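Local coordinates for protein endo-pectate lyase (Erwinia chrysanthemi, PDB 3B4N) that cleaves polygalacturonate by calcium-dependent beta-elimination and probably also degrades highly methylated pectins, with an endo mode of action, at residues V187-E190 against D195-T198; D31-G36 against Y84-D89; T141-P144 against K149-P152; Y301-P306 against V336-V341; Q47-G52 against R71-A76. All coordinates share one frame; numbering follows the deposited sequence.

Contact 1: V187-E190 against D195-T198; sequences VIWE and DAAT. With ZN (zinc ion), chain D.
Trp189 lays its indole against Ala196 and also reaches that residue's carbonyl. CG stands anti to the carbonyl carbon of Trp189 (chi1 -71°), and CB carries the ring toward 195-198. At the start of the ring, CG is 4.2 Å from Ala196 CB. Beyond it, CD1 comes to 3.9 Å from Ala196 CA, and CE2 makes the closest apolar approach, 3.5 Å to Ala196 CB. This methyl sits over the five-membered ring, 3.6 Å from its centroid and 19° off the normal, which defines a CH-pi contact. The opposite face of the indole carries Val187 CG1 from the same strand, so the ring is held between two aliphatic groups. At the polar corner, NE1 donates to Ala196 O at 3.0 Å; the 130° angle makes this bond weak. Further round, Trp189 CZ2 skirts Ala196 O at 3.6 Å. Next to Ala196, Asp195, whose CB points away from 187-190, binds zinc through OD1 at 1.9 Å, with Asp173 and two waters as further ligands. A buried aromatic from strand 181-189 thus packs against the loop leading into strand 197-199, an inward-facing element of the right-handed parallel beta-helix behind a metal site.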
# COMPACT_ATOMS: atom_id res chain seq x y z
N VAL A 187 -6.56 -1.66 1.90
CA VAL A 187 -6.89 -0.31 2.32
C VAL A 187 -6.60 0.58 1.12
O VAL A 187 -5.65 0.35 0.37
CB VAL A 187 -6.05 0.13 3.55
CG1 VAL A 187 -6.26 1.63 3.80
CG2 VAL A 187 -6.50 -0.66 4.79
N ILE A 188 -7.46 1.57 0.92
CA ILE A 188 -7.31 2.50 -0.19
C ILE A 188 -7.14 3.90 0.36
O ILE A 188 -7.97 4.36 1.15
CB ILE A 188 -8.55 2.48 -1.10
CG1 ILE A 188 -8.68 1.10 -1.76
CG2 ILE A 188 -8.46 3.59 -2.16
CD1 ILE A 188 -9.88 0.97 -2.69
N TRP A 189 -6.04 4.55 -0.01
CA TRP A 189 -5.77 5.93 0.43
C TRP A 189 -6.04 6.80 -0.80
O TRP A 189 -5.32 6.72 -1.79
CB TRP A 189 -4.30 6.09 0.85
CG TRP A 189 -3.91 5.40 2.13
CD1 TRP A 189 -3.76 5.98 3.36
CD2 TRP A 189 -3.55 4.02 2.30
NE1 TRP A 189 -3.32 5.06 4.28
CE2 TRP A 189 -3.17 3.84 3.65
CE3 TRP A 189 -3.49 2.92 1.43
CZ2 TRP A 189 -2.75 2.61 4.15
CZ3 TRP A 189 -3.07 1.69 1.94
CH2 TRP A 189 -2.70 1.55 3.28
N GLU A 190 -7.08 7.63 -0.73
CA GLU A 190 -7.44 8.48 -1.88
C GLU A 190 -6.43 9.60 -2.19
O GLU A 190 -6.34 10.06 -3.33
CB GLU A 190 -8.86 9.02 -1.69
CG GLU A 190 -9.96 7.95 -1.82
CD GLU A 190 -10.10 7.37 -3.23
OE1 GLU A 190 -9.82 8.09 -4.21
OE2 GLU A 190 -10.51 6.19 -3.37
N ASP A 195 1.56 10.43 5.54
CA ASP A 195 2.07 9.16 5.03
C ASP A 195 0.90 8.20 5.13
O ASP A 195 -0.13 8.55 5.70
CB ASP A 195 3.29 8.67 5.84
CG ASP A 195 3.15 8.92 7.33
OD1 ASP A 195 3.83 9.83 7.85
OD2 ASP A 195 2.37 8.21 7.98
N ALA A 196 1.04 7.00 4.57
CA ALA A 196 -0.04 6.02 4.58
C ALA A 196 -0.11 5.15 5.84
O ALA A 196 -1.19 4.98 6.43
CB ALA A 196 0.06 5.12 3.34
N ALA A 197 1.02 4.59 6.24
CA ALA A 197 1.10 3.73 7.42
C ALA A 197 2.46 3.91 8.06
O ALA A 197 3.45 4.20 7.39
CB ALA A 197 0.89 2.27 7.02
N THR A 198 2.50 3.71 9.38
CA THR A 198 3.71 3.89 10.17
C THR A 198 3.99 2.66 11.02
O THR A 198 3.14 2.20 11.77
CB THR A 198 3.55 5.11 11.12
OG1 THR A 198 3.21 6.27 10.35
CG2 THR A 198 4.83 5.36 11.91
ZN ZN D . 3.30 9.97 9.70
O HOH W 1 4.07 8.73 10.81
O HOH W 2 4.21 11.58 10.32

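Contact 2: D31-G36 against Y84-D89; sequences DVNYLG and YWYWVD
This is a face-to-face contact between two beta sheets, made by side chains of Asn33 and Leu35 on strand 32-39 and of Tyr86 and Val88 on strand 85-92. The geometry supports that reading: the axes of the short strand segments 32-36 and 85-89 approach to 9.1 Å, too far for backbone pairing, and cross at -34°. All four touching residues are buried, and 226 Å² is covered between the segments. Tyr86 is central. Leu35 crosses it at about a right angle and lays both methyls on one face near the CB end of the ring, CD1 3.8 Å from Tyr86 CD1 and CD2 4.0 Å from Tyr86 CG. Its chi1 of -60° sets CG toward the facing sheet, and an extended chi2 turns both methyls to the tyrosine. Leu35 CD1 also reaches Val88, 4.3 Å from CG2, and so bridges two successive inward residues of the facing strand. At the far end of the ring, Asn33 OD1 lies at the edge near the ring plane, 2.9 Å from Tyr86 OH, with amide and ring planes 81° apart. The hydroxyl has one proton to give and also meets Asp75 OD1, the closer of the two approaches, so which oxygen receives it is not settled; either way, three buried oxygens gather there. Strand 32-39 runs between 22-29 and 72-75, and strand 85-92 between 44-52 and 97-104, the three-on-four order of a beta sandwich consistent with a fibronectin type III-like domain.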
# COMPACT_ATOMS: atom_id res chain seq x y z
N ASP A 31 -8.87 7.64 -15.60
CA ASP A 31 -9.58 6.77 -16.54
C ASP A 31 -9.29 5.29 -16.38
O ASP A 31 -9.48 4.49 -17.30
CB ASP A 31 -9.30 7.19 -17.98
CG ASP A 31 -10.02 8.45 -18.34
OD1 ASP A 31 -9.71 9.01 -19.40
OD2 ASP A 31 -10.91 8.88 -17.57
N VAL A 32 -8.81 4.94 -15.20
CA VAL A 32 -8.50 3.56 -14.89
C VAL A 32 -9.29 3.24 -13.63
O VAL A 32 -9.35 4.04 -12.70
CB VAL A 32 -6.99 3.38 -14.61
CG1 VAL A 32 -6.70 1.95 -14.19
CG2 VAL A 32 -6.19 3.73 -15.86
N ASN A 33 -9.95 2.08 -13.62
CA ASN A 33 -10.69 1.66 -12.45
C ASN A 33 -9.81 0.67 -11.72
O ASN A 33 -9.44 -0.36 -12.27
CB ASN A 33 -12.00 0.98 -12.84
CG ASN A 33 -13.01 1.95 -13.40
OD1 ASN A 33 -13.84 1.59 -14.24
ND2 ASN A 33 -12.98 3.18 -12.91
N TYR A 34 -9.45 1.00 -10.48
CA TYR A 34 -8.62 0.11 -9.68
C TYR A 34 -9.49 -0.70 -8.74
O TYR A 34 -10.39 -0.16 -8.08
CB TYR A 34 -7.60 0.90 -8.87
CG TYR A 34 -6.47 1.47 -9.69
CD1 TYR A 34 -5.33 0.71 -9.97
CD2 TYR A 34 -6.55 2.75 -10.21
CE1 TYR A 34 -4.30 1.23 -10.76
CE2 TYR A 34 -5.53 3.28 -11.00
CZ TYR A 34 -4.42 2.52 -11.27
OH TYR A 34 -3.42 3.05 -12.05
N LEU A 35 -9.23 -2.00 -8.69
CA LEU A 35 -9.95 -2.88 -7.80
C LEU A 35 -9.00 -3.38 -6.73
O LEU A 35 -7.84 -3.69 -7.02
CB LEU A 35 -10.50 -4.09 -8.55
CG LEU A 35 -11.48 -3.83 -9.68
CD1 LEU A 35 -11.92 -5.16 -10.29
CD2 LEU A 35 -12.68 -3.05 -9.15
N GLY A 36 -9.50 -3.46 -5.51
CA GLY A 36 -8.72 -3.98 -4.41
C GLY A 36 -9.64 -4.89 -3.62
O GLY A 36 -10.78 -4.52 -3.31
N TYR A 84 -20.00 0.93 -14.90
CA TYR A 84 -19.59 -0.46 -14.81
C TYR A 84 -19.74 -1.04 -13.41
O TYR A 84 -19.66 -0.33 -12.41
CB TYR A 84 -18.13 -0.62 -15.24
CG TYR A 84 -17.89 -0.23 -16.68
CD1 TYR A 84 -17.64 1.09 -17.02
CD2 TYR A 84 -17.94 -1.18 -17.69
CE1 TYR A 84 -17.44 1.46 -18.34
CE2 TYR A 84 -17.75 -0.82 -19.03
CZ TYR A 84 -17.50 0.50 -19.34
OH TYR A 84 -17.30 0.87 -20.65
N TRP A 85 -19.98 -2.34 -13.38
CA TRP A 85 -20.08 -3.10 -12.14
C TRP A 85 -18.99 -4.16 -12.24
O TRP A 85 -18.76 -4.74 -13.32
CB TRP A 85 -21.44 -3.78 -12.00
CG TRP A 85 -22.51 -2.90 -11.46
CD1 TRP A 85 -23.01 -2.88 -10.19
CD2 TRP A 85 -23.19 -1.86 -12.17
NE1 TRP A 85 -23.96 -1.89 -10.07
CE2 TRP A 85 -24.09 -1.25 -11.27
CE3 TRP A 85 -23.13 -1.38 -13.49
CZ2 TRP A 85 -24.92 -0.18 -11.64
CZ3 TRP A 85 -23.95 -0.32 -13.86
CH2 TRP A 85 -24.84 0.26 -12.93
N TYR A 86 -18.32 -4.40 -11.12
CA TYR A 86 -17.26 -5.39 -11.05
C TYR A 86 -17.47 -6.36 -9.90
O TYR A 86 -18.07 -6.03 -8.89
CB TYR A 86 -15.91 -4.71 -10.80
CG TYR A 86 -15.41 -3.82 -11.91
CD1 TYR A 86 -14.60 -4.32 -12.92
CD2 TYR A 86 -15.71 -2.46 -11.91
CE1 TYR A 86 -14.08 -3.47 -13.91
CE2 TYR A 86 -15.21 -1.62 -12.88
CZ TYR A 86 -14.40 -2.12 -13.88
OH TYR A 86 -13.90 -1.28 -14.84
N TRP A 87 -16.97 -7.58 -10.10
CA TRP A 87 -16.99 -8.64 -9.09
C TRP A 87 -15.66 -9.36 -9.23
O TRP A 87 -15.10 -9.43 -10.33
CB TRP A 87 -18.07 -9.69 -9.35
CG TRP A 87 -19.48 -9.25 -9.19
CD1 TRP A 87 -20.28 -9.45 -8.10
CD2 TRP A 87 -20.27 -8.58 -10.17
NE1 TRP A 87 -21.54 -8.95 -8.35
CE2 TRP A 87 -21.56 -8.42 -9.61
CE3 TRP A 87 -20.02 -8.11 -11.46
CZ2 TRP A 87 -22.60 -7.79 -10.31
CZ3 TRP A 87 -21.06 -7.49 -12.16
CH2 TRP A 87 -22.33 -7.34 -11.58
N VAL A 88 -15.16 -9.91 -8.14
CA VAL A 88 -13.94 -10.70 -8.18
C VAL A 88 -14.31 -12.07 -7.62
O VAL A 88 -14.91 -12.19 -6.54
CB VAL A 88 -12.79 -10.08 -7.36
CG1 VAL A 88 -11.67 -11.10 -7.18
CG2 VAL A 88 -12.26 -8.85 -8.09
N ASP A 89 -13.97 -13.10 -8.38
CA ASP A 89 -14.23 -14.48 -8.02
C ASP A 89 -12.91 -15.13 -7.61
O ASP A 89 -12.02 -15.30 -8.43
CB ASP A 89 -14.81 -15.21 -9.24
CG ASP A 89 -15.24 -16.64 -8.94
OD1 ASP A 89 -15.72 -17.31 -9.89
OD2 ASP A 89 -15.10 -17.10 -7.78

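Contact 3: T141-P144 against K149-P152; sequences TSCP and KQKP
Pro144 and Gln150 run antiparallel alongside one another, the amide end of the glutamine lying by the CD corner of the pyrrolidine ring. OE1 does the touching, 3.4 Å from Pro144 CD. Because CG of Gln150 is anti to the carbonyl carbon (chi1 -59°) and the chain is extended beyond it, the amide is carried across to the 141-144 backbone. There OE1 also lies 3.6 Å from Cys143 CA, so its near neighbours in 141-144 are mostly carbon atoms. It comes within 3.5 Å of Ser142 O as well, and two acceptors cannot bond directly. A water joins the segments instead: it donates to Gln150 OE1 at 2.7 Å and is hydrogen-bonded to Ser142 OG at 3.0 Å. The other branch of the amide looks elsewhere, with NE2 hydrogen-bonded to Glu194 and 4.2 Å from Cys143 SG. Both branches therefore have a partner, which fixes the rotation of the amide plane. The backbone carbonyl of Gln150 is reached from above its plane by the flanking lysine, Lys149 NZ donating to Gln150 O. The CB of Cys143 points away from 149-152, and SG is bonded to Cys193, tying this loop to the segment that carries Glu194. The two segments belong to the irregular loop between strands 138-139 and 154-157, a disulfide-anchored loop of the beta-helix bordering the metal region: the Cys143 side chain is about 6 Å from bound calcium, and that of Gln150 about 7 Å from a zinc ion.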
# COMPACT_ATOMS: atom_id res chain seq x y z
N THR A 141 -10.40 12.68 8.46
CA THR A 141 -10.57 13.83 9.33
C THR A 141 -10.14 15.05 8.52
O THR A 141 -10.97 15.68 7.84
CB THR A 141 -9.73 13.69 10.64
OG1 THR A 141 -8.36 13.40 10.32
CG2 THR A 141 -10.29 12.58 11.52
N SER A 142 -8.85 15.36 8.53
CA SER A 142 -8.35 16.51 7.79
C SER A 142 -6.90 16.33 7.39
O SER A 142 -6.27 15.33 7.72
CB SER A 142 -8.47 17.77 8.65
OG SER A 142 -7.71 17.62 9.84
N CYS A 143 -6.38 17.31 6.66
CA CYS A 143 -4.99 17.29 6.23
C CYS A 143 -4.57 18.74 6.00
O CYS A 143 -4.42 19.18 4.86
CB CYS A 143 -4.82 16.47 4.96
SG CYS A 143 -3.08 16.23 4.50
N PRO A 144 -4.40 19.50 7.09
CA PRO A 144 -4.00 20.91 7.01
C PRO A 144 -2.64 21.10 6.37
O PRO A 144 -1.73 20.29 6.54
CB PRO A 144 -3.99 21.35 8.47
CG PRO A 144 -4.95 20.40 9.14
CD PRO A 144 -4.61 19.09 8.48
N LYS A 149 2.26 18.28 13.10
CA LYS A 149 1.85 17.05 13.76
C LYS A 149 0.39 16.73 13.48
O LYS A 149 -0.49 17.56 13.70
CB LYS A 149 2.06 17.18 15.27
CG LYS A 149 1.51 16.03 16.11
CD LYS A 149 2.16 14.71 15.74
CE LYS A 149 1.79 13.62 16.74
NZ LYS A 149 0.32 13.50 16.90
N GLN A 150 0.15 15.52 12.98
CA GLN A 150 -1.21 15.07 12.70
C GLN A 150 -1.41 13.75 13.43
O GLN A 150 -0.45 13.07 13.78
CB GLN A 150 -1.42 14.93 11.19
CG GLN A 150 -1.17 16.26 10.49
CD GLN A 150 -1.91 16.41 9.17
OE1 GLN A 150 -3.09 16.11 9.08
NE2 GLN A 150 -1.21 16.90 8.16
N LYS A 151 -2.67 13.40 13.66
CA LYS A 151 -3.00 12.19 14.40
C LYS A 151 -3.33 11.01 13.50
O LYS A 151 -3.84 11.18 12.39
CB LYS A 151 -4.19 12.45 15.32
CG LYS A 151 -3.99 13.62 16.27
CD LYS A 151 -5.27 13.94 17.02
CE LYS A 151 -5.08 15.17 17.90
NZ LYS A 151 -6.35 15.57 18.58
N PRO A 152 -3.05 9.79 13.98
CA PRO A 152 -3.36 8.60 13.18
C PRO A 152 -4.88 8.43 13.17
O PRO A 152 -5.56 8.79 14.14
CB PRO A 152 -2.67 7.48 13.94
CG PRO A 152 -2.75 7.96 15.38
CD PRO A 152 -2.38 9.42 15.24
O HOH W 3 -5.16 16.41 10.71

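Contact 4: Y301-P306 against V336-V341; sequences YKEGKP and VSRSGV
Glu303 OE2 is gripped twice by Arg338, whose NE and NH1 both donate to it. Arg338 NE and Glu303 OE2 are 2.8 Å apart, and Arg338 NH1 lies at the same 2.8 Å from that oxygen, so the salt bridge is side-on and converges on one atom. The oxygen lies in the guanidinium plane. NE meets it nearly along its C-O axis, whereas NH1 comes from 48° above the carboxylate plane. Glu303 reaches this far because CG is anti to the backbone N (chi1 -168°) and the chain stays extended; the arginine bends at chi2 to meet it. Arg338 also makes a cation-pi contact with Trp329. Beside this exposed pair is a more buried apolar one. Val341 CG1 stands over the centre of the Tyr301 ring, 3.8 Å from the centroid and 5° off the normal, an almost ideal CH-pi approach. The opposite ring face carries the backbone N of Glu303. A type II beta turn from Lys302 to Lys305, closed by Lys305 N to Lys302 O at 2.8 Å, presents the glutamate. The contact joins an inter-strand loop of the parallel beta-helix to the short 3-10 turn 338-340 between strands 334-336 and 341-343.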
# COMPACT_ATOMS: atom_id res chain seq x y z
N TYR A 301 9.60 1.77 -16.31
CA TYR A 301 10.85 1.64 -15.59
C TYR A 301 12.08 1.64 -16.47
O TYR A 301 12.13 0.96 -17.50
CB TYR A 301 10.86 0.34 -14.78
CG TYR A 301 12.16 0.16 -14.03
CD1 TYR A 301 12.50 0.99 -12.97
CD2 TYR A 301 13.08 -0.81 -14.43
CE1 TYR A 301 13.72 0.88 -12.33
CE2 TYR A 301 14.31 -0.94 -13.80
CZ TYR A 301 14.62 -0.09 -12.75
OH TYR A 301 15.85 -0.19 -12.14
N LYS A 302 13.09 2.39 -16.04
CA LYS A 302 14.38 2.48 -16.72
C LYS A 302 15.38 2.47 -15.56
O LYS A 302 15.08 3.01 -14.50
CB LYS A 302 14.50 3.78 -17.51
CG LYS A 302 13.60 3.86 -18.73
CD LYS A 302 14.08 2.93 -19.83
CE LYS A 302 15.45 3.33 -20.35
NZ LYS A 302 15.94 2.43 -21.43
N GLU A 303 16.54 1.86 -15.74
CA GLU A 303 17.51 1.83 -14.66
C GLU A 303 17.82 3.25 -14.20
O GLU A 303 18.13 4.12 -15.01
CB GLU A 303 18.80 1.14 -15.12
CG GLU A 303 19.75 0.81 -13.98
CD GLU A 303 21.04 0.17 -14.47
OE1 GLU A 303 21.80 0.86 -15.18
OE2 GLU A 303 21.28 -1.01 -14.14
N GLY A 304 17.71 3.48 -12.89
CA GLY A 304 17.98 4.80 -12.34
C GLY A 304 16.81 5.76 -12.46
O GLY A 304 16.87 6.90 -12.00
N LYS A 305 15.73 5.30 -13.09
CA LYS A 305 14.53 6.10 -13.28
C LYS A 305 13.29 5.24 -13.01
O LYS A 305 12.69 4.69 -13.94
CB LYS A 305 14.49 6.66 -14.70
CG LYS A 305 15.62 7.64 -15.00
CD LYS A 305 15.61 8.09 -16.45
CE LYS A 305 16.78 9.03 -16.75
NZ LYS A 305 16.82 9.44 -18.18
N PRO A 306 12.89 5.15 -11.74
CA PRO A 306 13.52 5.79 -10.59
C PRO A 306 14.52 4.89 -9.89
O PRO A 306 14.55 3.69 -10.12
CB PRO A 306 12.34 6.07 -9.69
CG PRO A 306 11.56 4.79 -9.84
CD PRO A 306 11.62 4.50 -11.34
N VAL A 336 18.48 -6.10 -3.40
CA VAL A 336 17.64 -6.01 -4.57
C VAL A 336 18.55 -6.21 -5.78
O VAL A 336 19.66 -5.67 -5.84
CB VAL A 336 16.89 -4.65 -4.65
CG1 VAL A 336 17.89 -3.50 -4.74
CG2 VAL A 336 15.96 -4.63 -5.86
N SER A 337 18.10 -7.03 -6.72
CA SER A 337 18.86 -7.31 -7.93
C SER A 337 18.09 -6.73 -9.11
O SER A 337 16.90 -6.45 -8.99
CB SER A 337 19.03 -8.83 -8.13
OG SER A 337 19.62 -9.46 -7.00
N ARG A 338 18.76 -6.55 -10.24
CA ARG A 338 18.09 -6.01 -11.42
C ARG A 338 16.86 -6.83 -11.80
O ARG A 338 15.89 -6.30 -12.32
CB ARG A 338 19.05 -5.98 -12.62
CG ARG A 338 19.66 -4.63 -12.90
CD ARG A 338 20.88 -4.38 -12.05
NE ARG A 338 21.61 -3.19 -12.49
CZ ARG A 338 22.84 -2.88 -12.08
NH1 ARG A 338 23.43 -1.79 -12.53
NH2 ARG A 338 23.46 -3.67 -11.22
N SER A 339 16.92 -8.13 -11.53
CA SER A 339 15.82 -9.04 -11.84
C SER A 339 14.61 -8.83 -10.93
O SER A 339 13.54 -9.39 -11.17
CB SER A 339 16.28 -10.49 -11.73
OG SER A 339 16.62 -10.81 -10.39
N GLY A 340 14.80 -8.05 -9.88
CA GLY A 340 13.71 -7.82 -8.94
C GLY A 340 12.77 -6.69 -9.32
O GLY A 340 11.73 -6.52 -8.69
N VAL A 341 13.14 -5.92 -10.33
CA VAL A 341 12.33 -4.79 -10.77
C VAL A 341 12.14 -4.84 -12.27
O VAL A 341 13.06 -5.18 -13.01
CB VAL A 341 13.02 -3.45 -10.41
CG1 VAL A 341 12.08 -2.29 -10.68
CG2 VAL A 341 13.46 -3.47 -8.96

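Contact 5: Q47-G52 against R71-A76; sequences QEVYRG and RTFKDA
With chi1 at -172° the Arg51 chain leaves the strand extended, CG opposite N, and then bends at chi3, which swings the guanidinium across to Asp75, itself extended with CG anti to N. The result is a salt bridge: Arg51 NH1 donates to Asp75 OD1 at 2.8 Å, with an angle of 156°. OD1 uses its syn lone pair and lies in the guanidinium plane, and the two flat groups are nearly coplanar although the side chains as a whole cross at about a right angle. Arg51 CD packs alongside, 3.4 Å from the same Asp75 OD1. Two residues back on each strand, Val49 sets both methyls over one face of Phe73. Its CG2 lies 4.0 Å from Phe73 CG and 18° off the normal through the centroid, while CG1 comes to 4.0 Å from Phe73 CD2. The remaining pair, Gln47 and Arg71, cross at about a right angle at the other end; Arg71 NH1 is hydrogen-bonded to Ala68 O. Polar side chains thus flank an apolar centre between strand 44-52 and strand 72-75. Asp75 is held through both oxygens, OD1 also hydrogen-bonded to Tyr86 OH and OD2 to the backbone N of Asp77. The arginine at OD1 and the backbone N-H at OD2 would stabilise a negative charge, so Asp75 is probably ionised despite its burial.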
# COMPACT_ATOMS: atom_id res chain seq x y z
N GLN A 47 -7.79 -16.12 -9.57
CA GLN A 47 -8.78 -15.11 -9.24
C GLN A 47 -9.27 -14.52 -10.55
O GLN A 47 -8.47 -14.16 -11.40
CB GLN A 47 -8.16 -14.05 -8.33
CG GLN A 47 -7.60 -14.66 -7.06
CD GLN A 47 -6.86 -13.66 -6.22
OE1 GLN A 47 -5.74 -13.25 -6.56
NE2 GLN A 47 -7.48 -13.24 -5.12
N GLU A 48 -10.58 -14.42 -10.70
CA GLU A 48 -11.14 -13.92 -11.94
C GLU A 48 -11.90 -12.63 -11.73
O GLU A 48 -12.66 -12.49 -10.78
CB GLU A 48 -12.08 -14.97 -12.54
CG GLU A 48 -11.42 -16.33 -12.71
CD GLU A 48 -12.34 -17.34 -13.35
OE1 GLU A 48 -13.54 -17.35 -13.01
OE2 GLU A 48 -11.86 -18.13 -14.19
N VAL A 49 -11.69 -11.68 -12.63
CA VAL A 49 -12.38 -10.40 -12.52
C VAL A 49 -13.51 -10.39 -13.54
O VAL A 49 -13.31 -10.73 -14.70
CB VAL A 49 -11.44 -9.21 -12.83
CG1 VAL A 49 -12.16 -7.89 -12.60
CG2 VAL A 49 -10.19 -9.30 -11.97
N TYR A 50 -14.70 -10.02 -13.07
CA TYR A 50 -15.89 -9.95 -13.92
C TYR A 50 -16.38 -8.51 -13.97
O TYR A 50 -16.25 -7.75 -13.00
CB TYR A 50 -16.99 -10.85 -13.37
CG TYR A 50 -16.69 -12.31 -13.57
CD1 TYR A 50 -17.14 -12.98 -14.71
CD2 TYR A 50 -15.89 -13.01 -12.67
CE1 TYR A 50 -16.82 -14.31 -14.94
CE2 TYR A 50 -15.55 -14.35 -12.89
CZ TYR A 50 -16.02 -14.98 -14.03
OH TYR A 50 -15.67 -16.29 -14.28
N ARG A 51 -16.96 -8.13 -15.10
CA ARG A 51 -17.45 -6.78 -15.29
C ARG A 51 -18.73 -6.78 -16.12
O ARG A 51 -18.92 -7.67 -16.95
CB ARG A 51 -16.40 -5.93 -16.01
CG ARG A 51 -16.71 -4.44 -16.09
CD ARG A 51 -15.67 -3.72 -16.94
NE ARG A 51 -15.88 -3.99 -18.36
CZ ARG A 51 -14.98 -3.75 -19.31
NH1 ARG A 51 -13.80 -3.23 -19.00
NH2 ARG A 51 -15.27 -4.06 -20.57
N GLY A 52 -19.58 -5.79 -15.89
CA GLY A 52 -20.80 -5.65 -16.65
C GLY A 52 -21.17 -4.19 -16.73
O GLY A 52 -20.65 -3.38 -15.96
N ARG A 71 -3.83 -8.94 -5.04
CA ARG A 71 -5.06 -8.53 -4.38
C ARG A 71 -5.55 -7.23 -5.00
O ARG A 71 -6.42 -6.56 -4.46
CB ARG A 71 -4.84 -8.37 -2.88
CG ARG A 71 -4.57 -9.70 -2.15
CD ARG A 71 -5.79 -10.61 -2.18
NE ARG A 71 -5.57 -11.83 -1.39
CZ ARG A 71 -5.04 -12.96 -1.86
NH1 ARG A 71 -4.68 -13.08 -3.13
NH2 ARG A 71 -4.88 -13.99 -1.04
N THR A 72 -4.98 -6.89 -6.16
CA THR A 72 -5.37 -5.67 -6.87
C THR A 72 -5.44 -5.94 -8.37
O THR A 72 -4.87 -6.90 -8.88
CB THR A 72 -4.38 -4.51 -6.64
OG1 THR A 72 -3.11 -4.86 -7.20
CG2 THR A 72 -4.23 -4.18 -5.14
N PHE A 73 -6.14 -5.06 -9.07
CA PHE A 73 -6.29 -5.16 -10.52
C PHE A 73 -6.63 -3.78 -11.07
O PHE A 73 -7.26 -2.97 -10.38
CB PHE A 73 -7.43 -6.12 -10.87
CG PHE A 73 -7.68 -6.25 -12.34
CD1 PHE A 73 -6.78 -6.94 -13.14
CD2 PHE A 73 -8.81 -5.68 -12.93
CE1 PHE A 73 -6.99 -7.06 -14.51
CE2 PHE A 73 -9.03 -5.80 -14.31
CZ PHE A 73 -8.12 -6.49 -15.09
N LYS A 74 -6.20 -3.51 -12.29
CA LYS A 74 -6.54 -2.24 -12.91
C LYS A 74 -7.20 -2.48 -14.26
O LYS A 74 -6.74 -3.29 -15.06
CB LYS A 74 -5.31 -1.34 -13.06
CG LYS A 74 -4.28 -1.81 -14.04
CD LYS A 74 -3.14 -0.79 -14.11
CE LYS A 74 -2.11 -1.17 -15.15
NZ LYS A 74 -1.50 -2.50 -14.87
N ASP A 75 -8.32 -1.79 -14.48
CA ASP A 75 -9.06 -1.89 -15.73
C ASP A 75 -9.04 -0.52 -16.41
O ASP A 75 -9.67 0.42 -15.93
CB ASP A 75 -10.51 -2.30 -15.47
CG ASP A 75 -11.32 -2.42 -16.75
OD1 ASP A 75 -12.56 -2.44 -16.67
OD2 ASP A 75 -10.71 -2.49 -17.83
N ALA A 76 -8.32 -0.43 -17.52
CA ALA A 76 -8.22 0.81 -18.28
C ALA A 76 -8.98 0.72 -19.59
O ALA A 76 -8.85 1.60 -20.45
CB ALA A 76 -6.76 1.13 -18.56

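Contacts 2 and 5 belong to the N-terminal beta sandwich. Their centres are 5 Å apart, contact 5 is nested along the chain inside the loop closed by contact 2, and both span the same two sheets; Leu35 N of one is 2.8 Å from Phe73 O of the other, a probable hydrogen bond. Contacts 3, 1 and 4 follow in that order, in the parallel beta-helix. Contacts 1 and 3 lie beside the metal sites, their centres 13 Å apart, while contact 4 is 24 Å from contact 1, centre to centre, further along the helix. Nearest atoms of contacts 1 and 2 are about 5 Å apart, so the metal-binding region belongs to the beta-helix, with the sandwich packed beside it.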